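PDB 5MDN: DNA polymerase from Pyrobaculum calidifontis, which probably catalyses template-directed DNA synthesis, adding deoxyribonucleotides to a growing strand with release of diphosphate. Local coordinates for residues F218-D223 against P250-R255; F235-L240 against R273-L278; L166-E171 against R213-F218; G28-L33 against P162-A167. One frame throughout, in Å; residues are numbered along the deposited sequence.

Contact 1: residues F218-D223 against P250-R255; sequences FVKEFD and PLRVDR
D223 turns its CG anti to its own backbone N (chi1 -170°), while R255 runs extended from CG to NE, and these two conformations carry a carboxylate and a guanidinium to each other. R255 NE donates to D223 OD1 at 2.8 Å and almost straight, 171° at the hydrogen. OD1 lies in the guanidinium plane, while NE is tilted slightly from the carboxylate plane on the syn side. The two flat groups stand nearly perpendicular, 84° apart, and NE is the one nitrogen of R255 that hydrogen-bonds to the carboxylate. D223 is well placed for this, being the first residue to leave the helix, with positive phi. Both groups have further partners: D223 OD2 forms a salt bridge with R164, and R255 NH2 with D225, while R273 NH2 approaches D223 OD1 in a pairing too short to be trusted in detail.

One helical turn earlier the contact is apolar. V219 CG1 rests 4.0 Å from V253 CB and 3.5 Å from the V253 carbonyl O. Nearer the solvent K220 and R252, both bent at chi3, bring NZ and NH2 within 3.3 Å; two donors meet here, with no bond.

The contact thus ties the C-terminal end of helix 209-222 to the loop between helix 232-247 and strand 261-262, while F218, V219 and F222 on the same helix pack on L166 of strand 165-172.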
loop_
_atom_site.group_PDB
_atom_site.type_symbol
_atom_site.label_atom_id
_atom_site.label_comp_id
_atom_site.label_asym_id
_atom_site.label_seq_id
_atom_site.Cartn_x
_atom_site.Cartn_y
_atom_site.Cartn_z
ATOM N N PHE A 218 18.338 -9.637 20.507
ATOM C CA PHE A 218 18.443 -8.192 20.322
ATOM C C PHE A 218 17.075 -7.522 20.406
ATOM O O PHE A 218 16.939 -6.459 21.023
ATOM C CB PHE A 218 19.118 -7.872 18.988
ATOM C CG PHE A 218 19.515 -6.427 18.846
ATOM C CD1 PHE A 218 20.759 -5.994 19.275
ATOM C CD2 PHE A 218 18.645 -5.502 18.293
ATOM C CE1 PHE A 218 21.130 -4.668 19.152
ATOM C CE2 PHE A 218 19.010 -4.175 18.168
ATOM C CZ PHE A 218 20.253 -3.757 18.597
ATOM N N VAL A 219 16.058 -8.113 19.772
ATOM C CA VAL A 219 14.713 -7.547 19.835
ATOM C C VAL A 219 14.222 -7.499 21.276
ATOM O O VAL A 219 13.649 -6.497 21.720
ATOM C CB VAL A 219 13.753 -8.346 18.933
ATOM C CG1 VAL A 219 12.317 -7.877 19.127
ATOM C CG2 VAL A 219 14.165 -8.217 17.475
ATOM N N LYS A 220 14.450 -8.574 22.032
ATOM C CA LYS A 220 14.073 -8.580 23.441
ATOM C C LYS A 220 14.920 -7.598 24.243
ATOM O O LYS A 220 14.429 -6.992 25.204
ATOM C CB LYS A 220 14.206 -9.993 24.011
ATOM C CG LYS A 220 13.289 -11.021 23.367
ATOM C CD LYS A 220 13.345 -12.343 24.115
ATOM C CE LYS A 220 14.739 -12.942 24.070
ATOM N NZ LYS A 220 14.778 -14.303 24.674
ATOM N N GLU A 221 16.185 -7.431 23.860
ATOM C CA GLU A 221 17.086 -6.539 24.583
ATOM C C GLU A 221 16.698 -5.082 24.348
ATOM O O GLU A 221 16.589 -4.293 25.294
ATOM C CB GLU A 221 18.527 -6.797 24.124
ATOM C CG GLU A 221 19.632 -6.113 24.916
ATOM C CD GLU A 221 19.702 -6.634 26.340
ATOM O OE1 GLU A 221 19.354 -7.819 26.544
ATOM O OE2 GLU A 221 20.105 -5.874 27.246
ATOM N N PHE A 222 16.477 -4.714 23.082
ATOM C CA PHE A 222 16.129 -3.343 22.722
ATOM C C PHE A 222 14.672 -3.014 23.038
ATOM O O PHE A 222 14.361 -1.878 23.417
ATOM C CB PHE A 222 16.423 -3.116 21.237
ATOM C CG PHE A 222 16.010 -1.765 20.727
ATOM C CD1 PHE A 222 16.461 -0.606 21.338
ATOM C CD2 PHE A 222 15.180 -1.655 19.623
ATOM C CE1 PHE A 222 16.083 0.636 20.862
ATOM C CE2 PHE A 222 14.801 -0.417 19.145
ATOM C CZ PHE A 222 15.254 0.729 19.764
ATOM N N ASP A 223 13.766 -3.988 22.877
ATOM C CA ASP A 223 12.329 -3.824 23.086
ATOM C C ASP A 223 11.768 -2.740 22.169
ATOM O O ASP A 223 11.359 -1.674 22.647
ATOM C CB ASP A 223 12.015 -3.490 24.550
ATOM C CG ASP A 223 10.530 -3.561 24.859
ATOM O OD1 ASP A 223 9.798 -4.226 24.096
ATOM O OD2 ASP A 223 10.094 -2.953 25.860
ATOM N N PRO A 250 13.200 -21.061 18.761
ATOM C CA PRO A 250 11.927 -20.339 18.632
ATOM C C PRO A 250 12.137 -18.865 18.315
ATOM O O PRO A 250 13.070 -18.227 18.810
ATOM C CB PRO A 250 11.273 -20.532 20.004
ATOM C CG PRO A 250 12.422 -20.700 20.940
ATOM C CD PRO A 250 13.495 -21.421 20.160
ATOM N N LEU A 251 11.253 -18.332 17.475
ATOM C CA LEU A 251 11.344 -16.945 17.014
ATOM C C LEU A 251 10.472 -16.042 17.890
ATOM O O LEU A 251 9.530 -15.396 17.435
ATOM C CB LEU A 251 10.943 -16.854 15.545
ATOM C CG LEU A 251 11.205 -15.557 14.775
ATOM C CD1 LEU A 251 12.667 -15.141 14.875
ATOM C CD2 LEU A 251 10.781 -15.701 13.321
ATOM N N ARG A 252 10.805 -16.018 19.179
ATOM C CA ARG A 252 9.990 -15.344 20.191
ATOM C C ARG A 252 10.408 -13.881 20.257
ATOM O O ARG A 252 11.287 -13.501 21.028
ATOM C CB ARG A 252 10.142 -16.025 21.544
ATOM C CG ARG A 252 9.670 -17.464 21.577
ATOM C CD ARG A 252 9.862 -18.050 22.963
ATOM N NE ARG A 252 11.255 -17.967 23.397
ATOM C CZ ARG A 252 11.708 -17.087 24.284
ATOM N NH1 ARG A 252 10.875 -16.217 24.838
ATOM N NH2 ARG A 252 12.991 -17.076 24.619
ATOM N N VAL A 253 9.765 -13.046 19.443
ATOM C CA VAL A 253 10.136 -11.640 19.343
ATOM C C VAL A 253 9.079 -10.687 19.897
ATOM O O VAL A 253 9.412 -9.524 20.171
ATOM C CB VAL A 253 10.486 -11.255 17.890
ATOM C CG1 VAL A 253 11.732 -11.994 17.432
ATOM C CG2 VAL A 253 9.315 -11.543 16.968
ATOM N N ASP A 254 7.832 -11.121 20.070
ATOM C CA ASP A 254 6.810 -10.194 20.535
ATOM C C ASP A 254 6.933 -9.967 22.044
ATOM O O ASP A 254 7.756 -10.580 22.731
ATOM C CB ASP A 254 5.418 -10.682 20.113
ATOM C CG ASP A 254 4.917 -11.892 20.901
ATOM O OD1 ASP A 254 5.310 -12.116 22.064
ATOM O OD2 ASP A 254 4.082 -12.631 20.338
ATOM N N ARG A 255 6.103 -9.065 22.571
ATOM C CA ARG A 255 6.235 -8.626 23.956
ATOM C C ARG A 255 5.710 -9.629 24.977
ATOM O O ARG A 255 5.906 -9.411 26.178
ATOM C CB ARG A 255 5.571 -7.260 24.157
ATOM C CG ARG A 255 6.393 -6.123 23.568
ATOM C CD ARG A 255 6.170 -4.821 24.327
ATOM N NE ARG A 255 7.065 -3.758 23.867
ATOM C CZ ARG A 255 6.688 -2.648 23.241
ATOM N NH1 ARG A 255 5.408 -2.425 22.980
ATOM N NH2 ARG A 255 7.600 -1.754 22.880
#

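Contact 2: residues F235-L240 against R273-L278; sequences FDWPYL and RANVDL
W237 and N275 meet with their planes almost at right angles, 83° between indole and amide, inside the RNase H-like exonuclease domain, where helix 232-247 lies against strand 274-277 at one margin of the central sheet. The two side chains run alongside one another in opposite senses. Each leaves its backbone pointing at the other segment: N275 carries its CG anti to the backbone N, and W237 has its CG beside the backbone N, anti to the carbonyl carbon, which turns the pyrrole edge of the indole to the strand. The single polar link is W237 NE1 to N275 OD1, 2.9 Å long and bent to 149° at the hydrogen. NE1 lies above the carbonyl plane and not on a lone pair, and OD1 in turn is tilted from the indole plane. The other end of the amide is fixed independently, ND2 donating to W268 O, which settles the rotation of the group and leaves OD1 for the indole.

Both residues are buried, and sites of metal binding are close by. D236, next to W237 on the helix, is an observed magnesium ligand of this protein, though that metal is not bound to this chain here. The N275 side chain lies about 5 Å from that of D363, a magnesium ligand. N275 ND2 itself comes to 3.4 Å from W237 CD1, beside the bonded NE1.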
loop_
_atom_site.group_PDB
_atom_site.type_symbol
_atom_site.label_atom_id
_atom_site.label_comp_id
_atom_site.label_asym_id
_atom_site.label_seq_id
_atom_site.Cartn_x
_atom_site.Cartn_y
_atom_site.Cartn_z
ATOM N N PHE A 235 8.763 -11.596 2.249
ATOM C CA PHE A 235 9.815 -12.607 2.286
ATOM C C PHE A 235 10.359 -12.836 3.690
ATOM O O PHE A 235 10.347 -13.976 4.167
ATOM C CB PHE A 235 10.952 -12.219 1.331
ATOM C CG PHE A 235 12.004 -13.285 1.178
ATOM C CD1 PHE A 235 13.097 -13.331 2.031
ATOM C CD2 PHE A 235 11.901 -14.241 0.179
ATOM C CE1 PHE A 235 14.064 -14.309 1.894
ATOM C CE2 PHE A 235 12.867 -15.224 0.035
ATOM C CZ PHE A 235 13.950 -15.256 0.894
ATOM N N ASP A 236 10.867 -11.790 4.351
ATOM C CA ASP A 236 11.679 -11.965 5.554
ATOM C C ASP A 236 10.937 -12.747 6.633
ATOM O O ASP A 236 11.404 -13.799 7.084
ATOM C CB ASP A 236 12.127 -10.602 6.083
ATOM C CG ASP A 236 13.089 -9.899 5.144
ATOM O OD1 ASP A 236 13.343 -10.426 4.041
ATOM O OD2 ASP A 236 13.599 -8.820 5.513
ATOM N N TRP A 237 9.783 -12.242 7.072
ATOM C CA TRP A 237 9.045 -12.929 8.132
ATOM C C TRP A 237 8.618 -14.338 7.739
ATOM O O TRP A 237 8.826 -15.263 8.545
ATOM C CB TRP A 237 7.846 -12.085 8.577
ATOM C CG TRP A 237 8.210 -10.916 9.446
ATOM C CD1 TRP A 237 7.875 -9.609 9.242
ATOM C CD2 TRP A 237 8.977 -10.949 10.658
ATOM N NE1 TRP A 237 8.386 -8.827 10.250
ATOM C CE2 TRP A 237 9.066 -9.624 11.131
ATOM C CE3 TRP A 237 9.597 -11.968 11.388
ATOM C CZ2 TRP A 237 9.750 -9.293 12.300
ATOM C CZ3 TRP A 237 10.275 -11.637 12.547
ATOM C CH2 TRP A 237 10.346 -10.312 12.992
ATOM N N PRO A 238 8.017 -14.586 6.568
ATOM C CA PRO A 238 7.715 -15.981 6.202
ATOM C C PRO A 238 8.935 -16.885 6.193
ATOM O O PRO A 238 8.819 -18.069 6.534
ATOM C CB PRO A 238 7.100 -15.856 4.802
ATOM C CG PRO A 238 6.571 -14.479 4.736
ATOM C CD PRO A 238 7.470 -13.632 5.582
ATOM N N TYR A 239 10.105 -16.371 5.808
ATOM C CA TYR A 239 11.298 -17.208 5.778
ATOM C C TYR A 239 11.807 -17.495 7.186
ATOM O O TYR A 239 12.049 -18.654 7.544
ATOM C CB TYR A 239 12.390 -16.549 4.938
ATOM C CG TYR A 239 13.422 -17.536 4.452
ATOM C CD1 TYR A 239 14.539 -17.835 5.219
ATOM C CD2 TYR A 239 13.266 -18.184 3.235
ATOM C CE1 TYR A 239 15.480 -18.744 4.782
ATOM C CE2 TYR A 239 14.201 -19.096 2.788
ATOM C CZ TYR A 239 15.305 -19.373 3.566
ATOM O OH TYR A 239 16.238 -20.281 3.121
ATOM N N LEU A 240 11.985 -16.449 7.999
ATOM C CA LEU A 240 12.469 -16.646 9.363
ATOM C C LEU A 240 11.509 -17.510 10.174
ATOM O O LEU A 240 11.942 -18.314 11.006
ATOM C CB LEU A 240 12.689 -15.300 10.051
ATOM C CG LEU A 240 13.874 -14.475 9.550
ATOM C CD1 LEU A 240 13.703 -13.007 9.915
ATOM C CD2 LEU A 240 15.182 -15.024 10.098
ATOM N N ARG A 273 3.517 -4.758 19.390
ATOM C CA ARG A 273 4.351 -3.823 18.648
ATOM C C ARG A 273 3.863 -3.767 17.208
ATOM O O ARG A 273 3.116 -4.637 16.751
ATOM C CB ARG A 273 5.836 -4.206 18.717
ATOM C CG ARG A 273 6.112 -5.699 18.788
ATOM C CD ARG A 273 7.608 -5.973 18.843
ATOM N NE ARG A 273 8.238 -5.356 20.008
ATOM C CZ ARG A 273 8.860 -6.031 20.969
ATOM N NH1 ARG A 273 8.943 -7.352 20.908
ATOM N NH2 ARG A 273 9.405 -5.383 21.991
ATOM N N ALA A 274 4.292 -2.725 16.499
ATOM C CA ALA A 274 3.844 -2.454 15.137
ATOM C C ALA A 274 4.881 -2.983 14.148
ATOM O O ALA A 274 5.981 -2.432 14.037
ATOM C CB ALA A 274 3.607 -0.959 14.937
ATOM N N ASN A 275 4.529 -4.050 13.434
ATOM C CA ASN A 275 5.345 -4.552 12.334
ATOM C C ASN A 275 4.919 -3.837 11.056
ATOM O O ASN A 275 3.841 -4.106 10.514
ATOM C CB ASN A 275 5.200 -6.064 12.195
ATOM C CG ASN A 275 5.973 -6.616 11.017
ATOM O OD1 ASN A 275 7.130 -6.255 10.795
ATOM N ND2 ASN A 275 5.342 -7.501 10.256
ATOM N N VAL A 276 5.764 -2.927 10.574
ATOM C CA VAL A 276 5.491 -2.147 9.373
ATOM C C VAL A 276 6.390 -2.647 8.251
ATOM O O VAL A 276 7.603 -2.799 8.436
ATOM C CB VAL A 276 5.699 -0.642 9.620
ATOM C CG1 VAL A 276 5.337 0.152 8.375
ATOM C CG2 VAL A 276 4.869 -0.182 10.808
ATOM N N ASP A 277 5.792 -2.897 7.090
ATOM C CA ASP A 277 6.519 -3.264 5.879
ATOM C C ASP A 277 6.434 -2.084 4.920
ATOM O O ASP A 277 5.354 -1.770 4.408
ATOM C CB ASP A 277 5.942 -4.536 5.259
ATOM C CG ASP A 277 6.714 -4.995 4.030
ATOM O OD1 ASP A 277 7.729 -4.355 3.677
ATOM O OD2 ASP A 277 6.308 -6.007 3.419
ATOM N N LEU A 278 7.574 -1.431 4.681
ATOM C CA LEU A 278 7.584 -0.228 3.856
ATOM C C LEU A 278 7.236 -0.520 2.404
ATOM O O LEU A 278 6.781 0.383 1.697
ATOM C CB LEU A 278 8.945 0.463 3.944
ATOM C CG LEU A 278 9.370 0.892 5.348
ATOM C CD1 LEU A 278 10.724 1.581 5.312
ATOM C CD2 LEU A 278 8.317 1.796 5.972
#

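Contact 3: residues L166-E171 against R213-F218; sequences LAFDIE and RGFVDF
Over one face of the F168 ring stands F215 CZ, 4.0 Å above the plane and displaced toward the rim, where strand 165-172 of the RNase H-like exonuclease domain is covered by helix 209-222. The two rings are 26° from parallel and displaced, with little of one over the other and centroids 5.4 Å apart. At the edge of a second ring, F218, sits L166 CD1, close to the plane and 3.5 Å from CE2. L166 therefore splits its branches between two aromatics, CD1 to F218 and CD2 to F215.

F168 holds its CG between its backbone N and carbonyl carbon (chi1 84°), whereas F215 has CG anti to the backbone N, which points the ring toward the strand. Strand and helix run antiparallel, as expected for a helix that crosses back over the sheet before strand 226-229 pairs parallel to 165-172. The F168 ring also meets that of W237 on helix 232-247, extending the aromatic layer. The neighbouring D169, whose side chain leaves the strand on the other face, is an observed magnesium ligand of this protein, though that metal is absent from this chain.

F215 CE1 touches F168 CB at 4.1 Å.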
loop_
_atom_site.group_PDB
_atom_site.type_symbol
_atom_site.label_atom_id
_atom_site.label_comp_id
_atom_site.label_asym_id
_atom_site.label_seq_id
_atom_site.Cartn_x
_atom_site.Cartn_y
_atom_site.Cartn_z
ATOM N N LEU A 166 13.086 -0.222 15.215
ATOM C CA LEU A 166 14.109 -1.184 14.826
ATOM C C LEU A 166 13.925 -1.533 13.356
ATOM O O LEU A 166 12.876 -2.057 12.966
ATOM C CB LEU A 166 14.031 -2.449 15.683
ATOM C CG LEU A 166 15.022 -3.553 15.308
ATOM C CD1 LEU A 166 16.330 -3.376 16.057
ATOM C CD2 LEU A 166 14.431 -4.932 15.552
ATOM N N ALA A 167 14.939 -1.238 12.549
ATOM C CA ALA A 167 15.006 -1.694 11.169
ATOM C C ALA A 167 15.827 -2.976 11.100
ATOM O O ALA A 167 16.796 -3.153 11.842
ATOM C CB ALA A 167 15.620 -0.623 10.266
ATOM N N PHE A 168 15.431 -3.875 10.202
ATOM C CA PHE A 168 16.158 -5.124 10.041
ATOM C C PHE A 168 16.117 -5.560 8.584
ATOM O O PHE A 168 15.139 -5.318 7.870
ATOM C CB PHE A 168 15.597 -6.223 10.956
ATOM C CG PHE A 168 14.400 -6.940 10.393
ATOM C CD1 PHE A 168 13.148 -6.349 10.399
ATOM C CD2 PHE A 168 14.528 -8.219 9.875
ATOM C CE1 PHE A 168 12.046 -7.016 9.887
ATOM C CE2 PHE A 168 13.431 -8.891 9.363
ATOM C CZ PHE A 168 12.190 -8.289 9.369
ATOM N N ASP A 169 17.202 -6.199 8.155
ATOM C CA ASP A 169 17.339 -6.728 6.808
ATOM C C ASP A 169 18.012 -8.090 6.895
ATOM O O ASP A 169 18.811 -8.342 7.802
ATOM C CB ASP A 169 18.151 -5.777 5.915
ATOM C CG ASP A 169 18.064 -6.137 4.448
ATOM O OD1 ASP A 169 16.979 -5.971 3.853
ATOM O OD2 ASP A 169 19.085 -6.588 3.889
ATOM N N ILE A 170 17.689 -8.970 5.946
ATOM C CA ILE A 170 18.280 -10.299 5.896
ATOM C C ILE A 170 18.772 -10.587 4.485
ATOM O O ILE A 170 18.333 -9.979 3.507
ATOM C CB ILE A 170 17.297 -11.408 6.340
ATOM C CG1 ILE A 170 16.294 -11.713 5.226
ATOM C CG2 ILE A 170 16.569 -11.013 7.617
ATOM C CD1 ILE A 170 15.407 -12.902 5.518
ATOM N N GLU A 171 19.709 -11.529 4.396
ATOM C CA GLU A 171 20.100 -12.128 3.129
ATOM C C GLU A 171 20.237 -13.633 3.307
ATOM O O GLU A 171 20.801 -14.101 4.300
ATOM C CB GLU A 171 21.408 -11.530 2.597
ATOM C CG GLU A 171 21.278 -10.092 2.108
ATOM C CD GLU A 171 20.269 -9.930 0.981
ATOM O OE1 GLU A 171 20.016 -10.909 0.247
ATOM O OE2 GLU A 171 19.721 -8.816 0.834
ATOM N N ARG A 213 19.256 -16.722 16.958
ATOM C CA ARG A 213 19.374 -16.472 18.390
ATOM C C ARG A 213 19.762 -15.023 18.662
ATOM O O ARG A 213 19.224 -14.387 19.576
ATOM C CB ARG A 213 20.404 -17.422 18.997
ATOM C CG ARG A 213 20.425 -17.432 20.511
ATOM C CD ARG A 213 19.129 -18.007 21.061
ATOM N NE ARG A 213 18.244 -16.986 21.609
ATOM C CZ ARG A 213 16.923 -17.112 21.688
ATOM N NH1 ARG A 213 16.334 -18.218 21.255
ATOM N NH2 ARG A 213 16.192 -16.136 22.206
ATOM N N GLY A 214 20.698 -14.485 17.875
ATOM C CA GLY A 214 21.119 -13.107 18.072
ATOM C C GLY A 214 20.031 -12.102 17.744
ATOM O O GLY A 214 19.874 -11.094 18.440
ATOM N N PHE A 215 19.276 -12.349 16.670
ATOM C CA PHE A 215 18.166 -11.467 16.319
ATOM C C PHE A 215 17.118 -11.437 17.427
ATOM O O PHE A 215 16.684 -10.362 17.857
ATOM C CB PHE A 215 17.542 -11.908 14.995
ATOM C CG PHE A 215 16.386 -11.055 14.554
ATOM C CD1 PHE A 215 16.494 -9.673 14.527
ATOM C CD2 PHE A 215 15.193 -11.636 14.157
ATOM C CE1 PHE A 215 15.429 -8.888 14.118
ATOM C CE2 PHE A 215 14.126 -10.856 13.749
ATOM C CZ PHE A 215 14.244 -9.481 13.728
ATOM N N VAL A 216 16.691 -12.614 17.890
ATOM C CA VAL A 216 15.660 -12.689 18.924
ATOM C C VAL A 216 16.131 -11.996 20.197
ATOM O O VAL A 216 15.390 -11.221 20.814
ATOM C CB VAL A 216 15.268 -14.154 19.187
ATOM C CG1 VAL A 216 14.318 -14.241 20.364
ATOM C CG2 VAL A 216 14.634 -14.763 17.947
ATOM N N ASP A 217 17.372 -12.266 20.612
ATOM C CA ASP A 217 17.892 -11.649 21.830
ATOM C C ASP A 217 17.980 -10.133 21.695
ATOM O O ASP A 217 17.729 -9.405 22.662
ATOM C CB ASP A 217 19.258 -12.240 22.179
ATOM C CG ASP A 217 19.156 -13.619 22.798
ATOM O OD1 ASP A 217 18.182 -13.858 23.544
ATOM O OD2 ASP A 217 20.049 -14.458 22.549
ATOM N N PHE A 218 18.338 -9.637 20.507
ATOM C CA PHE A 218 18.443 -8.192 20.322
ATOM C C PHE A 218 17.075 -7.522 20.406
ATOM O O PHE A 218 16.939 -6.459 21.023
ATOM C CB PHE A 218 19.118 -7.872 18.988
ATOM C CG PHE A 218 19.515 -6.427 18.846
ATOM C CD1 PHE A 218 20.759 -5.994 19.275
ATOM C CD2 PHE A 218 18.645 -5.502 18.293
ATOM C CE1 PHE A 218 21.130 -4.668 19.152
ATOM C CE2 PHE A 218 19.010 -4.175 18.168
ATOM C CZ PHE A 218 20.253 -3.757 18.597
#

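Contact 4: residues G28-L33 against P162-A167; sequences GRRVVL and PLRVLA
R30 NH2 is gripped by two acceptors, the backbone P162 O at 3.2 Å and a carboxylate oxygen of D225, and so ties strand 30-35 of the N-terminal sheet to the approach to strand 165-172 of the RNase H-like exonuclease domain. The bond to P162 O lies in the carbonyl plane and also in the guanidinium plane, with 148° at the hydrogen.

On one face of the same guanidinium lies that of R164, a stack of two arginines with centres 4.4 Å apart and planes inclined by 27°. R30 bends at chi2 and R164 at chi3, which lays the flat ends over each other. Each arginine also has its own acid: R164 NH2 forms a salt bridge with D223, as R30 NH2 does with D225, which would offset the cost of stacking two cations at the surface. Within the stack R30 NE comes to 3.4 Å from R164 NH2, a meeting of two donors without a bond.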
loop_
_atom_site.group_PDB
_atom_site.type_symbol
_atom_site.label_atom_id
_atom_site.label_comp_id
_atom_site.label_asym_id
_atom_site.label_seq_id
_atom_site.Cartn_x
_atom_site.Cartn_y
_atom_site.Cartn_z
ATOM N N GLY A 28 5.156 7.468 29.895
ATOM C CA GLY A 28 6.171 6.974 28.985
ATOM C C GLY A 28 6.650 5.564 29.243
ATOM O O GLY A 28 7.836 5.274 29.051
ATOM N N ARG A 29 5.758 4.670 29.664
ATOM C CA ARG A 29 6.094 3.267 29.863
ATOM C C ARG A 29 5.049 2.395 29.184
ATOM O O ARG A 29 3.868 2.745 29.120
ATOM C CB ARG A 29 6.182 2.907 31.352
ATOM C CG ARG A 29 4.999 3.399 32.148
ATOM C CD ARG A 29 4.954 2.855 33.559
ATOM N NE ARG A 29 3.588 2.887 34.075
ATOM C CZ ARG A 29 3.066 1.966 34.877
ATOM N NH1 ARG A 29 3.798 0.932 35.269
ATOM N NH2 ARG A 29 1.811 2.083 35.291
ATOM N N ARG A 30 5.498 1.249 28.679
ATOM C CA ARG A 30 4.660 0.400 27.844
ATOM C C ARG A 30 3.758 -0.451 28.729
ATOM O O ARG A 30 4.243 -1.200 29.582
ATOM C CB ARG A 30 5.516 -0.483 26.938
ATOM C CG ARG A 30 6.104 0.225 25.716
ATOM C CD ARG A 30 7.249 1.165 26.089
ATOM N NE ARG A 30 7.774 1.889 24.933
ATOM C CZ ARG A 30 7.714 3.209 24.789
ATOM N NH1 ARG A 30 7.153 3.953 25.731
ATOM N NH2 ARG A 30 8.214 3.786 23.705
ATOM N N VAL A 31 2.445 -0.340 28.524
ATOM C CA VAL A 31 1.449 -1.032 29.331
ATOM C C VAL A 31 0.452 -1.706 28.396
ATOM O O VAL A 31 0.502 -1.548 27.177
ATOM C CB VAL A 31 0.715 -0.089 30.309
ATOM C CG1 VAL A 31 1.706 0.625 31.216
ATOM C CG2 VAL A 31 -0.133 0.913 29.540
ATOM N N VAL A 32 -0.458 -2.473 28.991
ATOM C CA VAL A 32 -1.493 -3.182 28.247
ATOM C C VAL A 32 -2.822 -2.992 28.968
ATOM O O VAL A 32 -2.916 -3.200 30.184
ATOM C CB VAL A 32 -1.160 -4.681 28.080
ATOM C CG1 VAL A 32 -0.755 -5.305 29.409
ATOM C CG2 VAL A 32 -2.335 -5.426 27.465
ATOM N N LEU A 33 -3.845 -2.585 28.220
ATOM C CA LEU A 33 -5.188 -2.385 28.743
ATOM C C LEU A 33 -6.072 -3.538 28.294
ATOM O O LEU A 33 -5.977 -3.997 27.153
ATOM C CB LEU A 33 -5.774 -1.049 28.278
ATOM C CG LEU A 33 -5.521 0.175 29.164
ATOM C CD1 LEU A 33 -4.038 0.431 29.368
ATOM C CD2 LEU A 33 -6.204 1.402 28.575
ATOM N N PRO A 162 7.970 9.443 22.000
ATOM C CA PRO A 162 9.127 8.810 21.359
ATOM C C PRO A 162 8.937 7.301 21.289
ATOM O O PRO A 162 8.573 6.658 22.276
ATOM C CB PRO A 162 10.296 9.197 22.271
ATOM C CG PRO A 162 9.665 9.503 23.589
ATOM C CD PRO A 162 8.338 10.117 23.257
ATOM N N LEU A 163 9.191 6.740 20.112
ATOM C CA LEU A 163 9.053 5.311 19.877
ATOM C C LEU A 163 10.417 4.699 19.594
ATOM O O LEU A 163 11.259 5.311 18.930
ATOM C CB LEU A 163 8.106 5.030 18.706
ATOM C CG LEU A 163 6.634 5.408 18.882
ATOM C CD1 LEU A 163 5.832 5.004 17.654
ATOM C CD2 LEU A 163 6.064 4.762 20.135
ATOM N N ARG A 164 10.630 3.489 20.103
ATOM C CA ARG A 164 11.841 2.730 19.819
ATOM C C ARG A 164 11.625 1.971 18.513
ATOM O O ARG A 164 10.826 1.031 18.457
ATOM C CB ARG A 164 12.171 1.786 20.973
ATOM C CG ARG A 164 12.555 2.503 22.260
ATOM C CD ARG A 164 13.217 1.555 23.251
ATOM N NE ARG A 164 12.264 0.638 23.873
ATOM C CZ ARG A 164 11.479 0.955 24.900
ATOM N NH1 ARG A 164 11.526 2.170 25.428
ATOM N NH2 ARG A 164 10.643 0.055 25.397
ATOM N N VAL A 165 12.339 2.381 17.467
ATOM C CA VAL A 165 12.183 1.830 16.128
ATOM C C VAL A 165 13.368 0.926 15.828
ATOM O O VAL A 165 14.517 1.260 16.147
ATOM C CB VAL A 165 12.060 2.951 15.079
ATOM C CG1 VAL A 165 11.765 2.375 13.707
ATOM C CG2 VAL A 165 10.982 3.946 15.489
ATOM N N LEU A 166 13.086 -0.222 15.215
ATOM C CA LEU A 166 14.109 -1.184 14.826
ATOM C C LEU A 166 13.925 -1.533 13.356
ATOM O O LEU A 166 12.876 -2.057 12.966
ATOM C CB LEU A 166 14.031 -2.449 15.683
ATOM C CG LEU A 166 15.022 -3.553 15.308
ATOM C CD1 LEU A 166 16.330 -3.376 16.057
ATOM C CD2 LEU A 166 14.431 -4.932 15.552
ATOM N N ALA A 167 14.939 -1.238 12.549
ATOM C CA ALA A 167 15.006 -1.694 11.169
ATOM C C ALA A 167 15.827 -2.976 11.100
ATOM O O ALA A 167 16.796 -3.153 11.842
ATOM C CB ALA A 167 15.620 -0.623 10.266
#

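How the contacts relate
Contacts 1 and 4 illustrate how one acidic residue can serve neighbouring contacts. D223 of contact 1 uses OD2 for a salt bridge with R164 NH2 of contact 4, 3.1 Å away; R273 of contact 2 also approaches D223, but in doubtful, too-short geometry. Contacts 1 and 3 share helix 209-222, their centres 9 Å apart, and contacts 3 and 4 share L166 and A167 at the start of strand 165-172. Contact 3 meets contact 2 through W237, whose CE2 is 3.8 Å from F168 CZ. D169 lies on a segment of contact 3 and D236 on one of contact 2, with the F168 side chain about 4 Å from that of D236, while the side chain of N275 is about 7 Å from a bound magnesium ion.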